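Long-range contacts in exotoxin 6 (PDB 4ZYS), which probably acts as a secreted staphylococcal superantigen-like toxin, combining an OB-fold domain with a beta-grasp domain, and may bind sugar: residues Gly155-Thr160 with Ile169-Lys174; Pro105-Lys110 with Gln190-Glu195; Asn26-Lys31 with Asp63-Asn68; Tyr48-Leu53 with Thr83-Gly88. All coordinates share one frame; numbering follows the deposited sequence.

Interaction 1 of 4, residues Gly155-Thr160 with Ile169-Lys174; sequences GQITIT and IDLSQK
Asp170 OD1 is gripped by several donors at once, and one of them leads across to Gly155. Ser172 OG reaches Asp170 OD1 on its syn side at 2.9 Å, while Ser172 N meets the same Asp170 OD1 at 3.1 Å from the same face of the carboxylate, making an Asx turn. A water that accepts from Gly155 N also appears to donate to this oxygen. With CG anti to the backbone N (chi1 179°), the carboxylate is carried forward over the turn from Asp170 to Gln173. Three backbone bonds join the strands: Ile157 and Ile169 bond to each other in both directions, and Leu171 N gives a straight bond to Gly155 O at 2.8 Å. At the backbone angles of Gly155 (phi 139°) a CB would jam against the preceding carbonyl O, which calls for glycine. On the apolar face Leu171 crosses Ile157 at about a right angle, CD2 meeting CD1 at 3.7 Å, and the CB atoms of Ile157 and Ile169 are 4.1 Å apart. The hairpin edge is thus two-sided: apolar branches pack against Leu137 and Arg138 of helix 130-145, while a hydrated acid shapes the turn by which the chain leaves the second strand.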
loop_
_atom_site.group_PDB
_atom_site.type_symbol
_atom_site.label_atom_id
_atom_site.label_comp_id
_atom_site.label_asym_id
_atom_site.label_seq_id
_atom_site.Cartn_x
_atom_site.Cartn_y
_atom_site.Cartn_z
ATOM N N GLY A 155 17.304 2.907 1.042
ATOM C CA GLY A 155 17.013 2.654 -0.361
ATOM C C GLY A 155 15.730 3.279 -0.850
ATOM O O GLY A 155 15.108 4.101 -0.168
ATOM N N GLN A 156 15.299 2.834 -2.023
ATOM C CA GLN A 156 14.155 3.394 -2.721
ATOM C C GLN A 156 13.385 2.368 -3.519
ATOM O O GLN A 156 13.969 1.437 -4.097
ATOM C CB GLN A 156 14.709 4.434 -3.718
ATOM C CG GLN A 156 13.797 5.595 -4.033
ATOM C CD GLN A 156 14.446 6.546 -5.007
ATOM O OE1 GLN A 156 14.174 6.519 -6.214
ATOM N NE2 GLN A 156 15.295 7.430 -4.502
ATOM N N ILE A 157 12.072 2.603 -3.627
ATOM C CA ILE A 157 11.175 1.901 -4.532
ATOM C C ILE A 157 10.880 2.882 -5.679
ATOM O O ILE A 157 10.517 4.014 -5.392
ATOM C CB ILE A 157 9.872 1.367 -3.878
ATOM C CG1 ILE A 157 10.157 0.265 -2.868
ATOM C CG2 ILE A 157 8.876 0.880 -4.954
ATOM C CD1 ILE A 157 9.037 0.111 -1.817
ATOM N N THR A 158 11.017 2.460 -6.955
ATOM C CA THR A 158 10.699 3.314 -8.101
ATOM C C THR A 158 9.653 2.574 -8.950
ATOM O O THR A 158 9.914 1.478 -9.431
ATOM C CB THR A 158 11.961 3.744 -8.860
ATOM O OG1 THR A 158 12.907 4.246 -7.920
ATOM C CG2 THR A 158 11.689 4.816 -9.899
ATOM N N ILE A 159 8.438 3.146 -9.046
ATOM C CA ILE A 159 7.343 2.599 -9.836
ATOM C C ILE A 159 7.244 3.462 -11.101
ATOM O O ILE A 159 6.957 4.655 -11.015
ATOM C CB ILE A 159 6.014 2.477 -9.022
ATOM C CG1 ILE A 159 6.244 1.577 -7.766
ATOM C CG2 ILE A 159 4.877 1.912 -9.900
ATOM C CD1 ILE A 159 5.216 1.694 -6.639
ATOM N N THR A 160 7.554 2.872 -12.266
ATOM C CA THR A 160 7.520 3.601 -13.527
ATOM C C THR A 160 6.259 3.208 -14.315
ATOM O O THR A 160 5.975 2.019 -14.492
ATOM C CB THR A 160 8.815 3.366 -14.316
ATOM O OG1 THR A 160 9.923 3.692 -13.473
ATOM C CG2 THR A 160 8.882 4.200 -15.597
ATOM N N ILE A 169 9.395 5.793 -3.424
ATOM C CA ILE A 169 9.130 5.544 -2.013
ATOM C C ILE A 169 10.444 5.278 -1.292
ATOM O O ILE A 169 11.113 4.291 -1.603
ATOM C CB ILE A 169 8.116 4.382 -1.788
ATOM C CG1 ILE A 169 6.807 4.582 -2.636
ATOM C CG2 ILE A 169 7.832 4.238 -0.295
ATOM C CD1 ILE A 169 5.748 3.408 -2.607
ATOM N N ASP A 170 10.790 6.143 -0.313
ATOM C CA ASP A 170 12.003 6.038 0.499
ATOM C C ASP A 170 11.849 4.871 1.490
ATOM O O ASP A 170 10.869 4.790 2.225
ATOM C CB ASP A 170 12.258 7.388 1.196
ATOM C CG ASP A 170 13.465 7.506 2.106
ATOM O OD1 ASP A 170 14.228 6.513 2.229
ATOM O OD2 ASP A 170 13.626 8.573 2.727
ATOM N N LEU A 171 12.787 3.928 1.439
ATOM C CA LEU A 171 12.726 2.710 2.246
ATOM C C LEU A 171 13.084 2.919 3.706
ATOM O O LEU A 171 12.734 2.073 4.546
ATOM C CB LEU A 171 13.634 1.627 1.637
ATOM C CG LEU A 171 13.052 0.908 0.397
ATOM C CD1 LEU A 171 14.009 -0.195 -0.117
ATOM C CD2 LEU A 171 11.681 0.293 0.702
ATOM N N SER A 172 13.772 4.027 4.024
ATOM C CA SER A 172 14.211 4.320 5.393
ATOM C C SER A 172 13.083 4.916 6.247
ATOM O O SER A 172 13.266 5.099 7.453
ATOM C CB SER A 172 15.438 5.240 5.386
ATOM O OG SER A 172 15.117 6.554 4.979
ATOM N N GLN A 173 11.916 5.208 5.638
ATOM C CA GLN A 173 10.748 5.737 6.371
ATOM C C GLN A 173 9.547 4.924 6.039
ATOM O O GLN A 173 9.532 4.341 4.955
ATOM C CB GLN A 173 10.450 7.213 5.966
ATOM C CG GLN A 173 11.569 8.235 6.201
ATOM C CD GLN A 173 11.894 8.459 7.665
ATOM O OE1 GLN A 173 11.041 8.328 8.554
ATOM N NE2 GLN A 173 13.138 8.834 7.937
ATOM N N LYS A 174 8.488 4.953 6.878
ATOM C CA LYS A 174 7.199 4.373 6.467
ATOM C C LYS A 174 6.688 5.235 5.313
ATOM O O LYS A 174 7.089 6.397 5.226
ATOM C CB LYS A 174 6.160 4.386 7.610
ATOM C CG LYS A 174 6.456 3.476 8.806
ATOM C CD LYS A 174 5.229 3.233 9.653
ATOM C CE LYS A 174 4.817 4.346 10.579
ATOM N NZ LYS A 174 3.494 4.062 11.201
HETATM O O HOH W 1 16.898 5.535 1.992
#

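Interaction 2 of 4, residues Pro105-Lys110 with Gln190-Glu195; sequences PILEIK and QKILVE
Ile106 and Ile192 begin the exchange of backbone bonds that joins two parallel strands: Ile106 N donates to Gln190 O at 3.0 Å, and Ile192 N returns a short but bent bond to Ile106 O (2.7 Å, 139° at the hydrogen). Glu108 N to Ile192 O, Val194 N to Glu108 O and Lys110 N to Val194 O carry the pattern on, all much straighter.

On the buried face, Leu107 CD1 touches Ile192 CG2 at 3.7 Å and reaches on to Val194 CG2 at 4.1 Å. Its CG lies anti to the backbone N (chi1 168°), which swings the branch toward the partner strand. Ile109 and Val194 lie side by side, CG1 to CB, and the puckered Pro105 ring sets its CG 4.0 Å from Ile192 CD1. Branched and ringed apolar residues suit this face because they fill it without polar atoms to satisfy.

The other face is more polar. Leu193 CD1 rests against Glu108 CB at 4.1 Å, and Lys191 CG touches Ile106 CB at the exposed end. A water donates both to Glu108 OE1 (2.7 Å) and to Ile192 O, giving this carbonyl a second partner. The ammonium of Lys110 is held by the carbonyls of Glu114 and Gly112.

Further out, Leu137 of helix 130-145 packs on Leu107 and Ile192, with Tyr121 beside them, and Gln190 and Lys191 form a classic beta bulge opposite Thr160. A parallel pair of first and last strands at the middle of a mixed sheet, crossed by a helix, is the hallmark of the beta-grasp fold.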
loop_
_atom_site.group_PDB
_atom_site.type_symbol
_atom_site.label_atom_id
_atom_site.label_comp_id
_atom_site.label_asym_id
_atom_site.label_seq_id
_atom_site.Cartn_x
_atom_site.Cartn_y
_atom_site.Cartn_z
ATOM N N PRO A 105 4.196 -6.386 -14.444
ATOM C CA PRO A 105 5.238 -5.392 -14.731
ATOM C C PRO A 105 6.623 -5.984 -14.444
ATOM O O PRO A 105 6.720 -7.040 -13.814
ATOM C CB PRO A 105 4.897 -4.251 -13.763
ATOM C CG PRO A 105 4.244 -4.929 -12.598
ATOM C CD PRO A 105 3.473 -6.075 -13.186
ATOM N N ILE A 106 7.685 -5.332 -14.912
ATOM C CA ILE A 106 9.023 -5.814 -14.615
ATOM C C ILE A 106 9.266 -5.529 -13.163
ATOM O O ILE A 106 8.927 -4.439 -12.708
ATOM C CB ILE A 106 10.102 -5.148 -15.535
ATOM C CG1 ILE A 106 10.024 -5.650 -16.980
ATOM C CG2 ILE A 106 11.535 -5.299 -14.981
ATOM C CD1 ILE A 106 9.876 -7.155 -17.161
ATOM N N LEU A 107 9.756 -6.514 -12.411
ATOM C CA LEU A 107 10.116 -6.275 -11.018
ATOM C C LEU A 107 11.549 -6.681 -10.844
ATOM O O LEU A 107 11.900 -7.828 -11.097
ATOM C CB LEU A 107 9.200 -6.965 -9.964
ATOM C CG LEU A 107 9.760 -6.942 -8.524
ATOM C CD1 LEU A 107 9.783 -5.499 -7.926
ATOM C CD2 LEU A 107 9.064 -7.941 -7.630
ATOM N N GLU A 108 12.384 -5.740 -10.432
ATOM C CA GLU A 108 13.793 -6.013 -10.159
ATOM C C GLU A 108 14.121 -5.564 -8.761
ATOM O O GLU A 108 13.638 -4.521 -8.333
ATOM C CB GLU A 108 14.715 -5.328 -11.170
ATOM C CG GLU A 108 14.687 -5.924 -12.560
ATOM C CD GLU A 108 15.612 -5.185 -13.505
ATOM O OE1 GLU A 108 15.396 -3.972 -13.715
ATOM O OE2 GLU A 108 16.584 -5.804 -13.994
ATOM N N ILE A 109 14.924 -6.359 -8.045
ATOM C CA ILE A 109 15.373 -6.041 -6.688
ATOM C C ILE A 109 16.898 -6.001 -6.709
ATOM O O ILE A 109 17.548 -6.972 -7.104
ATOM C CB ILE A 109 14.793 -7.000 -5.601
ATOM C CG1 ILE A 109 13.231 -7.017 -5.658
ATOM C CG2 ILE A 109 15.311 -6.598 -4.188
ATOM C CD1 ILE A 109 12.518 -7.730 -4.552
ATOM N N LYS A 110 17.457 -4.846 -6.344
ATOM C CA LYS A 110 18.897 -4.605 -6.321
ATOM C C LYS A 110 19.350 -4.439 -4.889
ATOM O O LYS A 110 18.887 -3.522 -4.222
ATOM C CB LYS A 110 19.256 -3.366 -7.185
ATOM C CG LYS A 110 20.692 -2.862 -7.026
ATOM C CD LYS A 110 21.131 -2.000 -8.191
ATOM C CE LYS A 110 22.371 -1.181 -7.889
ATOM N NZ LYS A 110 23.594 -2.013 -7.804
ATOM N N GLN A 190 4.611 -0.196 -15.601
ATOM C CA GLN A 190 5.531 -0.855 -16.536
ATOM C C GLN A 190 6.706 -1.583 -15.859
ATOM O O GLN A 190 7.007 -2.734 -16.209
ATOM C CB GLN A 190 6.114 0.165 -17.535
ATOM C CG GLN A 190 5.332 0.288 -18.816
ATOM C CD GLN A 190 5.530 -0.834 -19.796
ATOM O OE1 GLN A 190 5.003 -1.939 -19.619
ATOM N NE2 GLN A 190 6.186 -0.529 -20.912
ATOM N N LYS A 191 7.412 -0.872 -14.960
ATOM C CA LYS A 191 8.607 -1.341 -14.275
ATOM C C LYS A 191 8.565 -0.969 -12.816
ATOM O O LYS A 191 8.048 0.090 -12.466
ATOM C CB LYS A 191 9.866 -0.688 -14.882
ATOM C CG LYS A 191 10.337 -1.199 -16.221
ATOM C CD LYS A 191 11.672 -0.529 -16.534
ATOM C CE LYS A 191 12.579 -1.352 -17.416
ATOM N NZ LYS A 191 13.911 -0.707 -17.600
ATOM N N ILE A 192 9.157 -1.817 -11.974
ATOM C CA ILE A 192 9.315 -1.591 -10.549
ATOM C C ILE A 192 10.764 -1.938 -10.198
ATOM O O ILE A 192 11.298 -2.971 -10.621
ATOM C CB ILE A 192 8.293 -2.344 -9.648
ATOM C CG1 ILE A 192 6.827 -2.007 -10.027
ATOM C CG2 ILE A 192 8.554 -2.062 -8.132
ATOM C CD1 ILE A 192 5.763 -3.011 -9.392
ATOM N N LEU A 193 11.396 -1.050 -9.442
ATOM C CA LEU A 193 12.735 -1.256 -8.957
ATOM C C LEU A 193 12.726 -1.076 -7.467
ATOM O O LEU A 193 12.213 -0.073 -6.987
ATOM C CB LEU A 193 13.748 -0.284 -9.643
ATOM C CG LEU A 193 15.219 -0.369 -9.154
ATOM C CD1 LEU A 193 15.843 -1.714 -9.513
ATOM C CD2 LEU A 193 16.050 0.767 -9.712
ATOM N N VAL A 194 13.271 -2.055 -6.725
ATOM C CA VAL A 194 13.454 -1.954 -5.274
ATOM C C VAL A 194 14.957 -1.942 -5.050
ATOM O O VAL A 194 15.595 -2.952 -5.289
ATOM C CB VAL A 194 12.742 -3.066 -4.449
ATOM C CG1 VAL A 194 12.898 -2.805 -2.957
ATOM C CG2 VAL A 194 11.267 -3.194 -4.816
ATOM N N GLU A 195 15.532 -0.799 -4.684
ATOM C CA GLU A 195 16.966 -0.660 -4.404
ATOM C C GLU A 195 17.201 -0.660 -2.914
ATOM O O GLU A 195 16.589 0.156 -2.216
ATOM C CB GLU A 195 17.542 0.663 -4.973
ATOM C CG GLU A 195 17.794 0.695 -6.461
ATOM C CD GLU A 195 18.122 2.074 -7.005
ATOM O OE1 GLU A 195 17.242 2.972 -6.982
ATOM O OE2 GLU A 195 19.266 2.246 -7.484
HETATM O O HOH W 2 13.014 -2.755 -13.189
#

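Interaction 3 of 4, residues Asn26-Lys31 with Asp63-Asn68; sequences NVTGYK and DGDNSN
Gly29 and Asn66 exchange two backbone hydrogen bonds, with Asn66 N to Gly29 O at 2.8 Å, and Lys31 and Gly64 exchange two more, so the strands pair antiparallel. Gly64 has a positive phi (85°) that glycine accepts at the start of its strand.

Hydroxyl bonding dominates the far end. Thr28 OG1 donates to Ser67 OG at 2.6 Å, and Ser67 OG in turn donates to the syn lone pair of Asp65 OD1 at 2.7 Å. Thr28 OG1 lies anti to the carbonyl carbon (chi1 -59°), leaving CG2 to sit 3.3 Å from Asp65 OD1.

Asp65 CA lies over one face of the Tyr30 ring, 4.2 Å from its centroid and offset toward the rim, a CH-pi contact.

Charge appears at Lys31, whose NZ makes a salt bridge with Asp38, its stronger partner, and a long, weak one with Asp63 OD1 (3.4 Å). Asn66 ND2 bonds to the carbonyl of Lys62 and weakly to that of Gly64.

Few apolar groups meet here: backbone bonds and hydroxyl bonds from Thr28 through Ser67 to Asp65 hold strand 64-67, outermost in the OB-fold sheet, to strand 27-34, and Asp38 and Asp63 probably help to balance the charge of Lys31.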
loop_
_atom_site.group_PDB
_atom_site.type_symbol
_atom_site.label_atom_id
_atom_site.label_comp_id
_atom_site.label_asym_id
_atom_site.label_seq_id
_atom_site.Cartn_x
_atom_site.Cartn_y
_atom_site.Cartn_z
ATOM N N ASN A 26 -14.530 -5.699 -3.744
ATOM C CA ASN A 26 -15.952 -5.496 -4.036
ATOM C C ASN A 26 -16.771 -5.621 -2.756
ATOM O O ASN A 26 -17.569 -6.555 -2.596
ATOM C CB ASN A 26 -16.418 -6.511 -5.104
ATOM C CG ASN A 26 -17.704 -6.185 -5.797
ATOM O OD1 ASN A 26 -18.179 -5.040 -5.830
ATOM N ND2 ASN A 26 -18.215 -7.185 -6.477
ATOM N N VAL A 27 -16.515 -4.714 -1.813
ATOM C CA VAL A 27 -17.202 -4.736 -0.525
ATOM C C VAL A 27 -17.918 -3.401 -0.330
ATOM O O VAL A 27 -17.874 -2.553 -1.228
ATOM C CB VAL A 27 -16.250 -5.091 0.665
ATOM C CG1 VAL A 27 -15.690 -6.505 0.516
ATOM C CG2 VAL A 27 -15.117 -4.067 0.819
ATOM N N THR A 28 -18.620 -3.244 0.817
ATOM C CA THR A 28 -19.332 -2.028 1.185
ATOM C C THR A 28 -18.648 -1.307 2.341
ATOM O O THR A 28 -18.325 -1.906 3.376
ATOM C CB THR A 28 -20.786 -2.318 1.554
ATOM O OG1 THR A 28 -21.432 -2.929 0.439
ATOM C CG2 THR A 28 -21.546 -1.064 1.960
ATOM N N GLY A 29 -18.504 -0.007 2.153
ATOM C CA GLY A 29 -18.016 0.925 3.150
ATOM C C GLY A 29 -18.953 2.116 3.246
ATOM O O GLY A 29 -19.561 2.517 2.251
ATOM N N TYR A 30 -19.112 2.662 4.447
ATOM C CA TYR A 30 -19.929 3.847 4.701
ATOM C C TYR A 30 -19.007 4.986 5.023
ATOM O O TYR A 30 -18.324 4.966 6.029
ATOM C CB TYR A 30 -20.956 3.603 5.827
ATOM C CG TYR A 30 -22.140 2.781 5.364
ATOM C CD1 TYR A 30 -22.050 1.396 5.251
ATOM C CD2 TYR A 30 -23.335 3.388 4.992
ATOM C CE1 TYR A 30 -23.138 0.629 4.836
ATOM C CE2 TYR A 30 -24.424 2.632 4.554
ATOM C CZ TYR A 30 -24.322 1.249 4.486
ATOM O OH TYR A 30 -25.384 0.470 4.067
ATOM N N LYS A 31 -18.950 5.955 4.129
ATOM C CA LYS A 31 -18.098 7.137 4.230
ATOM C C LYS A 31 -18.787 8.225 5.058
ATOM O O LYS A 31 -20.003 8.425 4.923
ATOM C CB LYS A 31 -17.780 7.644 2.819
ATOM C CG LYS A 31 -16.579 8.577 2.747
ATOM C CD LYS A 31 -16.998 10.000 2.521
ATOM C CE LYS A 31 -15.850 10.955 2.605
ATOM N NZ LYS A 31 -16.336 12.355 2.521
ATOM N N ASP A 63 -20.487 10.361 0.220
ATOM C CA ASP A 63 -20.897 10.162 1.601
ATOM C C ASP A 63 -21.928 9.038 1.622
ATOM O O ASP A 63 -22.670 8.843 0.648
ATOM C CB ASP A 63 -21.439 11.467 2.216
ATOM C CG ASP A 63 -20.337 12.481 2.502
ATOM O OD1 ASP A 63 -19.611 12.310 3.527
ATOM O OD2 ASP A 63 -20.192 13.446 1.706
ATOM N N GLY A 64 -21.921 8.267 2.700
ATOM C CA GLY A 64 -22.818 7.134 2.803
ATOM C C GLY A 64 -22.248 5.901 2.141
ATOM O O GLY A 64 -21.020 5.729 2.068
ATOM N N ASP A 65 -23.151 5.035 1.665
ATOM C CA ASP A 65 -22.859 3.748 1.062
ATOM C C ASP A 65 -22.003 3.831 -0.200
ATOM O O ASP A 65 -22.407 4.438 -1.195
ATOM C CB ASP A 65 -24.187 3.027 0.728
ATOM C CG ASP A 65 -24.072 1.611 0.161
ATOM O OD1 ASP A 65 -22.947 1.156 -0.087
ATOM O OD2 ASP A 65 -25.107 0.967 -0.029
ATOM N N ASN A 66 -20.841 3.147 -0.162
ATOM C CA ASN A 66 -19.931 2.905 -1.281
ATOM C C ASN A 66 -19.826 1.395 -1.400
ATOM O O ASN A 66 -19.166 0.776 -0.569
ATOM C CB ASN A 66 -18.559 3.555 -1.058
ATOM C CG ASN A 66 -18.563 5.055 -1.186
ATOM O OD1 ASN A 66 -18.264 5.613 -2.246
ATOM N ND2 ASN A 66 -18.921 5.736 -0.115
ATOM N N SER A 67 -20.528 0.785 -2.361
ATOM C CA SER A 67 -20.539 -0.680 -2.481
ATOM C C SER A 67 -19.730 -1.225 -3.668
ATOM O O SER A 67 -19.983 -2.351 -4.115
ATOM C CB SER A 67 -21.976 -1.184 -2.567
ATOM O OG SER A 67 -22.529 -1.247 -1.264
ATOM N N ASN A 68 -18.734 -0.467 -4.136
ATOM C CA ASN A 68 -17.892 -0.849 -5.281
ATOM C C ASN A 68 -16.419 -0.606 -4.915
ATOM O O ASN A 68 -15.664 -0.008 -5.681
ATOM C CB ASN A 68 -18.314 0.008 -6.501
ATOM C CG ASN A 68 -18.124 1.518 -6.283
ATOM O OD1 ASN A 68 -18.180 2.051 -5.147
ATOM N ND2 ASN A 68 -17.807 2.229 -7.354
#

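Interaction 4 of 4, residues Tyr48-Leu53 with Thr83-Gly88; sequences YSQISL and TNYSIG
Ser49 and Asn84 meet on the inward face, where packing is tight. Asn84 ND2 gives a bond of 3.0 Å to Ser49 OG, which lies near the amide plane; the small hydroxyl lets the asparagine CB come within 3.3 Å of it. The other end of this amide, OD1, is taken by Arg75, so its rotation is fixed from both sides. Ile51 follows: with CG1 beside the backbone N (chi1 -48°), its CG2 presses on Gly88 O at 3.1 Å, while CG1 faces Ser86 CB. Gly88, with positive phi (64°), turns the chain there, and its N bonds to Ser52 O at 2.9 Å. Ser86, small and buried, gives its OG to Leu74 O.

The outer face is looser. Tyr48 and Thr83 merely lie alongside, Thr83 CG2 at the ring edge 4.1 Å from Tyr48 CD2, and Ser52 CB stays 4.4 Å from Ile87 CG1. Gln50 CB and CD lie beside the Tyr85 ring, but the ring is modelled in two conformers, so its close approach to Gln50 OE1 is doubtful; Gln50 NE2 bonds to Tyr32 OH and Tyr48 OH to Asp41.

Five backbone bonds run through both regions, from Asn84 N on Tyr48 O to the Gly88 link. In the OB-fold sheet, strand 47-52 thus lies between parallel strand 84-92 and antiparallel strand 37-44, with Ile51 touching Val71 and Ile73 of strand 69-74 on the inner side.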
loop_
_atom_site.group_PDB
_atom_site.type_symbol
_atom_site.label_atom_id
_atom_site.label_comp_id
_atom_site.label_asym_id
_atom_site.label_seq_id
_atom_site.Cartn_x
_atom_site.Cartn_y
_atom_site.Cartn_z
ATOM N N TYR A 48 -14.651 -5.229 12.385
ATOM C CA TYR A 48 -14.857 -3.826 12.095
ATOM C C TYR A 48 -13.567 -3.054 11.866
ATOM O O TYR A 48 -12.634 -3.146 12.670
ATOM C CB TYR A 48 -15.603 -3.182 13.243
ATOM C CG TYR A 48 -16.563 -2.124 12.772
ATOM C CD1 TYR A 48 -17.871 -2.450 12.426
ATOM C CD2 TYR A 48 -16.171 -0.800 12.668
ATOM C CE1 TYR A 48 -18.766 -1.482 11.985
ATOM C CE2 TYR A 48 -17.064 0.184 12.244
ATOM C CZ TYR A 48 -18.368 -0.162 11.915
ATOM O OH TYR A 48 -19.281 0.780 11.492
ATOM N N SER A 49 -13.545 -2.254 10.787
ATOM C CA SER A 49 -12.426 -1.379 10.481
ATOM C C SER A 49 -12.909 0.022 10.191
ATOM O O SER A 49 -13.870 0.211 9.447
ATOM C CB SER A 49 -11.609 -1.891 9.297
ATOM O OG SER A 49 -11.003 -3.122 9.627
ATOM N N GLN A 50 -12.213 1.005 10.766
ATOM C CA GLN A 50 -12.427 2.424 10.524
ATOM C C GLN A 50 -11.210 2.854 9.757
ATOM O O GLN A 50 -10.099 2.670 10.247
ATOM C CB GLN A 50 -12.620 3.228 11.829
ATOM C CG GLN A 50 -12.944 4.688 11.566
ATOM C CD GLN A 50 -12.600 5.602 12.727
ATOM O OE1 GLN A 50 -11.436 5.728 13.125
ATOM N NE2 GLN A 50 -13.586 6.354 13.222
ATOM N N ILE A 51 -11.400 3.349 8.541
ATOM C CA ILE A 51 -10.283 3.721 7.692
ATOM C C ILE A 51 -10.260 5.227 7.456
ATOM O O ILE A 51 -11.227 5.783 6.931
ATOM C CB ILE A 51 -10.333 2.964 6.327
ATOM C CG1 ILE A 51 -10.582 1.441 6.485
ATOM C CG2 ILE A 51 -9.081 3.261 5.486
ATOM C CD1 ILE A 51 -11.017 0.689 5.167
ATOM N N SER A 52 -9.124 5.869 7.763
ATOM C CA SER A 52 -8.926 7.291 7.469
ATOM C C SER A 52 -8.720 7.512 5.979
ATOM O O SER A 52 -7.887 6.845 5.357
ATOM C CB SER A 52 -7.718 7.835 8.220
ATOM O OG SER A 52 -8.032 7.967 9.591
ATOM N N LEU A 53 -9.485 8.448 5.425
ATOM C CA LEU A 53 -9.392 8.940 4.053
ATOM C C LEU A 53 -8.750 10.311 4.166
ATOM O O LEU A 53 -9.426 11.344 4.282
ATOM C CB LEU A 53 -10.762 8.989 3.352
ATOM C CG LEU A 53 -11.580 7.708 3.285
ATOM C CD1 LEU A 53 -12.967 8.010 2.778
ATOM C CD2 LEU A 53 -10.911 6.666 2.375
ATOM N N THR A 83 -11.612 -3.070 17.196
ATOM C CA THR A 83 -11.769 -2.301 15.963
ATOM C C THR A 83 -10.401 -1.966 15.360
ATOM O O THR A 83 -9.495 -1.552 16.077
ATOM C CB THR A 83 -12.601 -1.012 16.217
ATOM O OG1 THR A 83 -13.870 -1.369 16.756
ATOM C CG2 THR A 83 -12.811 -0.191 14.964
ATOM N N ASN A 84 -10.266 -2.170 14.049
ATOM C CA ASN A 84 -9.045 -1.834 13.328
ATOM C C ASN A 84 -9.096 -0.419 12.822
ATOM O O ASN A 84 -10.123 0.011 12.280
ATOM C CB ASN A 84 -8.818 -2.735 12.133
ATOM C CG ASN A 84 -8.878 -4.202 12.373
ATOM O OD1 ASN A 84 -8.351 -4.729 13.368
ATOM N ND2 ASN A 84 -9.422 -4.896 11.377
ATOM N N TYR A 85 -7.990 0.298 13.006
ATOM C CA TYR A 85 -7.846 1.661 12.523
ATOM C C TYR A 85 -6.762 1.623 11.464
ATOM O O TYR A 85 -5.620 1.332 11.769
ATOM C CB TYR A 85 -7.559 2.646 13.685
ATOM C CG TYR A 85 -8.690 2.716 14.692
ATOM C CD1 TYR A 85 -9.868 3.392 14.397
ATOM C CD2 TYR A 85 -8.604 2.062 15.917
ATOM C CE1 TYR A 85 -10.934 3.413 15.293
ATOM C CE2 TYR A 85 -9.668 2.066 16.814
ATOM C CZ TYR A 85 -10.829 2.753 16.501
ATOM O OH TYR A 85 -11.868 2.836 17.393
ATOM N N SER A 86 -7.142 1.830 10.218
ATOM C CA SER A 86 -6.232 1.773 9.100
ATOM C C SER A 86 -6.249 3.104 8.349
ATOM O O SER A 86 -7.146 3.911 8.571
ATOM C CB SER A 86 -6.592 0.598 8.194
ATOM O OG SER A 86 -5.564 0.350 7.246
ATOM N N ILE A 87 -5.209 3.370 7.522
ATOM C CA ILE A 87 -5.095 4.620 6.762
ATOM C C ILE A 87 -4.987 4.303 5.281
ATOM O O ILE A 87 -4.084 3.558 4.906
ATOM C CB ILE A 87 -3.863 5.454 7.249
ATOM C CG1 ILE A 87 -3.935 5.704 8.775
ATOM C CG2 ILE A 87 -3.729 6.767 6.447
ATOM C CD1 ILE A 87 -2.660 6.187 9.401
ATOM N N GLY A 88 -5.848 4.922 4.462
ATOM C CA GLY A 88 -5.867 4.754 3.009
ATOM C C GLY A 88 -6.202 3.347 2.563
ATOM O O GLY A 88 -6.986 2.649 3.217
#

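In the fold
Interactions 3 and 4 belong to the OB-fold domain, interactions 1 and 2 to the beta-grasp domain. Along the chain, 3 and 4 come first and alternate their segments; interaction 1 then lies nested inside the loop closed by interaction 2. In the beta-grasp sheet the centres of 1 and 2 are 11 Å apart, and strands 155-161 and 189-196 are neighbours bonded to each other. Centres of 3 and 4 are 13 Å apart in a shared sheet, meeting where Lys31 packs on Leu53; 4 supplies its parallel pair, 3 an antiparallel pair at an outermost strand. Interactions 1 and 4 come within about 7 Å at their nearest atoms; each contact keeps both segments in one domain and sheet.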